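Local coordinates for putative branched-chain amino acid ABC transporter (Rhodospirillum rubrum ATCC 11170, PDB 3HUT), which probably binds branched-chain or related amino acids outside the cytoplasm as the ligand-binding receptor of an ABC transporter, at residues S141-G146 with Q196-A201; A279-D284 with G317-T322. All coordinates share one frame; numbering follows the deposited sequence.

Contact 1 of 2, residues S141-G146 with Q196-A201; sequences SVAVIG and QAIYLA
Ser-141 and Gln-196 meet at the entrance to a parallel strand pairing, through side chains as well as backbone. The backbone N of Gln-196 is shared between Ser-141 O, at 3.1 Å, and Ser-141 OG, which chi1 of 77° swings across to this N-H. Along the Gln-196 side chain, CB lies 3.5 Å from Ser-141 O, and CG, turned beside its own backbone N (chi1 -56°), packs 3.2 Å from Ser-141 OG. CD passes the same hydroxyl before OE1 reaches Ser-141 N at 3.3 Å, the N-H arriving from well above the amide plane; the same oxygen also accepts from Thr-140 N. Without OE1, as with an alanine here, the N-H groups of Thr-140 and Ser-141 would probably be left without this acceptor.

Beyond this polar start the pairing becomes a regular ladder within the parallel part of an alpha/beta sheet, the layered build of periplasmic binding proteins. Strand 141-147 runs between 169-176 and 197-201. Ala-143 and Ile-145 each use both N-H and C=O toward the second strand; Tyr-199 N, for instance, meets Ala-143 O at 2.8 Å. On one face Ile-145 and Leu-200 lie side by side and point the same way, with Leu-200 CD2 3.7 Å from Ile-145 CB, while Ile-145 CD1 reaches Ile-198 CG2 at 4.1 Å; helix 204-216 covers this layer through Phe-210 and Leu-214. On the other face Val-142 CG2 presses close to Ala-197 O (3.0 Å), and Val-144 CG1 approaches the edge of the Tyr-199 ring. That ring stacks with Phe-159 of helix 150-165, and its OH is hydrogen-bonded to Asn-130 of helix 126-136.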
loop_
_atom_site.group_PDB
_atom_site.type_symbol
_atom_site.label_atom_id
_atom_site.label_comp_id
_atom_site.label_asym_id
_atom_site.label_seq_id
_atom_site.Cartn_x
_atom_site.Cartn_y
_atom_site.Cartn_z
ATOM N N SER A 141 8.377 1.869 26.731
ATOM C CA SER A 141 7.559 0.721 27.120
ATOM C C SER A 141 6.192 0.887 26.471
ATOM O O SER A 141 5.564 1.939 26.587
ATOM C CB SER A 141 7.392 0.639 28.639
ATOM O OG SER A 141 6.439 1.581 29.091
ATOM N N VAL A 142 5.727 -0.152 25.791
ATOM C CA VAL A 142 4.444 -0.070 25.116
ATOM C C VAL A 142 3.632 -1.353 25.235
ATOM O O VAL A 142 4.154 -2.419 25.576
ATOM C CB VAL A 142 4.656 0.242 23.611
ATOM C CG1 VAL A 142 5.348 -0.938 22.938
ATOM C CG2 VAL A 142 3.325 0.560 22.931
ATOM N N ALA A 143 2.342 -1.229 24.955
ATOM C CA ALA A 143 1.437 -2.361 24.970
ATOM C C ALA A 143 1.106 -2.580 23.501
ATOM O O ALA A 143 0.816 -1.623 22.779
ATOM C CB ALA A 143 0.168 -2.020 25.753
ATOM N N VAL A 144 1.178 -3.823 23.043
ATOM C CA VAL A 144 0.859 -4.110 21.656
ATOM C C VAL A 144 -0.394 -4.969 21.599
ATOM O O VAL A 144 -0.461 -6.027 22.222
ATOM C CB VAL A 144 1.991 -4.868 20.944
ATOM C CG1 VAL A 144 1.566 -5.195 19.511
ATOM C CG2 VAL A 144 3.275 -4.034 20.951
ATOM N N ILE A 145 -1.393 -4.495 20.867
ATOM C CA ILE A 145 -2.635 -5.233 20.706
ATOM C C ILE A 145 -2.783 -5.453 19.209
ATOM O O ILE A 145 -2.826 -4.491 18.443
ATOM C CB ILE A 145 -3.843 -4.430 21.217
ATOM C CG1 ILE A 145 -3.603 -3.986 22.658
ATOM C CG2 ILE A 145 -5.102 -5.288 21.140
ATOM C CD1 ILE A 145 -4.749 -3.194 23.238
ATOM N N GLY A 146 -2.846 -6.711 18.792
ATOM C CA GLY A 146 -2.963 -6.992 17.375
ATOM C C GLY A 146 -3.920 -8.108 16.998
ATOM O O GLY A 146 -4.077 -9.090 17.726
ATOM N N GLN A 196 3.604 2.987 28.748
ATOM C CA GLN A 196 3.539 4.422 28.474
ATOM C C GLN A 196 2.618 4.713 27.290
ATOM O O GLN A 196 2.058 5.802 27.179
ATOM C CB GLN A 196 4.926 4.975 28.153
ATOM C CG GLN A 196 5.980 4.736 29.213
ATOM C CD GLN A 196 7.347 5.193 28.749
ATOM O OE1 GLN A 196 7.728 4.959 27.601
ATOM N NE2 GLN A 196 8.097 5.843 29.639
ATOM N N ALA A 197 2.467 3.740 26.403
ATOM C CA ALA A 197 1.616 3.926 25.237
ATOM C C ALA A 197 1.117 2.599 24.699
ATOM O O ALA A 197 1.556 1.532 25.137
ATOM C CB ALA A 197 2.378 4.677 24.147
ATOM N N ILE A 198 0.203 2.683 23.737
ATOM C CA ILE A 198 -0.392 1.508 23.119
ATOM C C ILE A 198 -0.265 1.555 21.599
ATOM O O ILE A 198 -0.495 2.599 20.981
ATOM C CB ILE A 198 -1.899 1.418 23.463
ATOM C CG1 ILE A 198 -2.084 1.403 24.980
ATOM C CG2 ILE A 198 -2.512 0.168 22.825
ATOM C CD1 ILE A 198 -3.534 1.480 25.423
ATOM N N TYR A 199 0.116 0.427 21.007
ATOM C CA TYR A 199 0.219 0.340 19.558
ATOM C C TYR A 199 -0.819 -0.676 19.105
ATOM O O TYR A 199 -0.808 -1.819 19.564
ATOM C CB TYR A 199 1.604 -0.135 19.106
ATOM C CG TYR A 199 1.684 -0.250 17.599
ATOM C CD1 TYR A 199 1.678 0.895 16.797
ATOM C CD2 TYR A 199 1.685 -1.497 16.967
ATOM C CE1 TYR A 199 1.664 0.807 15.402
ATOM C CE2 TYR A 199 1.673 -1.596 15.564
ATOM C CZ TYR A 199 1.661 -0.438 14.794
ATOM O OH TYR A 199 1.636 -0.512 13.415
ATOM N N LEU A 200 -1.712 -0.264 18.211
ATOM C CA LEU A 200 -2.760 -1.155 17.728
ATOM C C LEU A 200 -2.517 -1.696 16.322
ATOM O O LEU A 200 -2.519 -0.941 15.349
ATOM C CB LEU A 200 -4.115 -0.434 17.744
ATOM C CG LEU A 200 -4.606 0.094 19.099
ATOM C CD1 LEU A 200 -5.951 0.801 18.929
ATOM C CD2 LEU A 200 -4.722 -1.072 20.081
ATOM N N ALA A 201 -2.308 -3.002 16.220
ATOM C CA ALA A 201 -2.123 -3.630 14.922
ATOM C C ALA A 201 -3.487 -4.205 14.583
ATOM O O ALA A 201 -3.697 -5.420 14.659
ATOM C CB ALA A 201 -1.081 -4.744 15.012
#

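Contact 2 of 2, residues A279-D284 with G317-T322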
loop_
_atom_site.group_PDB
_atom_site.type_symbol
_atom_site.label_atom_id
_atom_site.label_comp_id
_atom_site.label_asym_id
_atom_site.label_seq_id
_atom_site.Cartn_x
_atom_site.Cartn_y
_atom_site.Cartn_z
ATOM N N ALA A 279 -6.832 2.981 -5.901
ATOM C CA ALA A 279 -6.765 3.861 -7.059
ATOM C C ALA A 279 -5.429 4.609 -7.037
ATOM O O ALA A 279 -4.783 4.792 -8.074
ATOM C CB ALA A 279 -7.914 4.849 -7.025
ATOM N N ALA A 280 -5.012 5.028 -5.848
ATOM C CA ALA A 280 -3.759 5.759 -5.691
ATOM C C ALA A 280 -2.544 4.899 -6.049
ATOM O O ALA A 280 -1.622 5.357 -6.722
ATOM C CB ALA A 280 -3.640 6.269 -4.262
ATOM N N HIS A 281 -2.533 3.655 -5.590
ATOM C CA HIS A 281 -1.423 2.766 -5.901
ATOM C C HIS A 281 -1.443 2.415 -7.387
ATOM O O HIS A 281 -0.396 2.203 -7.993
ATOM C CB HIS A 281 -1.505 1.506 -5.034
ATOM C CG HIS A 281 -1.124 1.744 -3.607
ATOM N ND1 HIS A 281 0.190 1.799 -3.188
ATOM C CD2 HIS A 281 -1.876 2.002 -2.512
ATOM C CE1 HIS A 281 0.226 2.080 -1.898
ATOM N NE2 HIS A 281 -1.015 2.210 -1.463
ATOM N N GLY A 282 -2.636 2.365 -7.971
ATOM C CA GLY A 282 -2.746 2.070 -9.387
ATOM C C GLY A 282 -2.197 3.254 -10.161
ATOM O O GLY A 282 -1.563 3.099 -11.209
ATOM N N TYR A 283 -2.442 4.451 -9.634
ATOM C CA TYR A 283 -1.955 5.673 -10.260
ATOM C C TYR A 283 -0.425 5.663 -10.252
ATOM O O TYR A 283 0.213 5.891 -11.283
ATOM C CB TYR A 283 -2.465 6.899 -9.493
ATOM C CG TYR A 283 -2.144 8.226 -10.150
ATOM C CD1 TYR A 283 -2.691 8.568 -11.388
ATOM C CD2 TYR A 283 -1.318 9.157 -9.518
ATOM C CE1 TYR A 283 -2.428 9.810 -11.979
ATOM C CE2 TYR A 283 -1.047 10.398 -10.099
ATOM C CZ TYR A 283 -1.608 10.719 -11.328
ATOM O OH TYR A 283 -1.349 11.950 -11.905
ATOM N N ASP A 284 0.160 5.403 -9.084
ATOM C CA ASP A 284 1.613 5.375 -8.961
ATOM C C ASP A 284 2.248 4.235 -9.749
ATOM O O ASP A 284 3.340 4.389 -10.299
ATOM C CB ASP A 284 2.035 5.262 -7.488
ATOM C CG ASP A 284 1.993 6.596 -6.763
ATOM O OD1 ASP A 284 1.672 7.617 -7.407
ATOM O OD2 ASP A 284 2.285 6.620 -5.544
ATOM N N GLY A 317 5.551 9.685 -5.695
ATOM C CA GLY A 317 4.179 9.252 -5.920
ATOM C C GLY A 317 3.166 9.869 -4.979
ATOM O O GLY A 317 3.530 10.528 -4.000
ATOM N N VAL A 318 1.886 9.666 -5.281
ATOM C CA VAL A 318 0.828 10.190 -4.431
ATOM C C VAL A 318 0.732 9.313 -3.191
ATOM O O VAL A 318 0.064 9.668 -2.220
ATOM C CB VAL A 318 -0.530 10.216 -5.168
ATOM C CG1 VAL A 318 -0.411 11.076 -6.418
ATOM C CG2 VAL A 318 -0.970 8.804 -5.529
ATOM N N THR A 319 1.411 8.167 -3.231
ATOM C CA THR A 319 1.422 7.244 -2.101
ATOM C C THR A 319 2.720 7.431 -1.320
ATOM O O THR A 319 3.045 6.632 -0.446
ATOM C CB THR A 319 1.298 5.759 -2.550
ATOM O OG1 THR A 319 2.454 5.371 -3.308
ATOM C CG2 THR A 319 0.047 5.564 -3.399
ATOM N N GLY A 320 3.450 8.499 -1.650
ATOM C CA GLY A 320 4.695 8.811 -0.968
ATOM C C GLY A 320 5.946 8.563 -1.786
ATOM O O GLY A 320 5.894 7.929 -2.836
ATOM N N ILE A 321 7.078 9.068 -1.307
ATOM C CA ILE A 321 8.341 8.867 -2.007
ATOM C C ILE A 321 8.610 7.367 -1.981
ATOM O O ILE A 321 8.711 6.771 -0.910
ATOM C CB ILE A 321 9.485 9.634 -1.316
ATOM C CG1 ILE A 321 9.199 11.137 -1.402
ATOM C CG2 ILE A 321 10.820 9.275 -1.962
ATOM C CD1 ILE A 321 10.294 12.030 -0.839
ATOM N N THR A 322 8.731 6.772 -3.170
ATOM C CA THR A 322 8.915 5.331 -3.326
ATOM C C THR A 322 10.262 4.878 -3.894
ATOM O O THR A 322 10.772 5.459 -4.852
ATOM C CB THR A 322 7.792 4.773 -4.222
ATOM O OG1 THR A 322 6.524 5.074 -3.624
ATOM C CG2 THR A 322 7.932 3.268 -4.400
#
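A type I beta turn from Gly-317 to Gly-320 is tied to helix 277-296 by one helical carboxylate, that of Asp-284. Asp-284 OD1 accepts Val-318 N on the syn lone pair at 3.0 Å. Asp-284 OD2 takes two donors from Thr-319: the hydroxyl OG1 at 2.6 Å on the anti lone pair, and the backbone N at 2.9 Å on the syn side, 23° out of the carboxylate plane. Gly-317 CA lies 3.3 Å from Asp-284 OD2, and a side chain on it would run into that oxygen.

Apolar groups pack beside this polar knot. With OG1 of Thr-319 turned to the carboxylate (chi1 65°), its methyl CG2 sits over the centre of one face of the His-281 ring, a CH-pi contact of 3.8 Å to the centroid. Val-318 CG1 lies 3.8 Å from Tyr-283 CD2, the two side chains crossing at about a right angle, and CG2 meets Ala-280 CB. Phe-263 of helix 258-271 borders both Tyr-283 and Val-318.

Lys-333 NZ is hydrogen-bonded to Thr-319 OG1, one step behind the carboxylate. Three donors and this nearby positive charge would probably favour an ionised Asp-284 despite its burial.

Both contacts are largely buried, yet they stand apart, with centres about 29 Å from each other and nearest atoms about 15 Å away. They share no helix or strand. Contact 1 joins two neighbouring strands of a sheet sandwiched by helices, about 22 Å from the centre of the chain; contact 2 fastens a turn to a helix, about 8 Å from that centre. Their chemistry follows this placing: repeated backbone bonds and aliphatic layers serve the sheet, whereas the turn, lacking such a ladder to the helix, has two of its N-H groups met by a side-chain carboxylate. In contact 1 the polar side chains that bond across gather at one partly exposed end, whereas the carboxylate of contact 2 is buried.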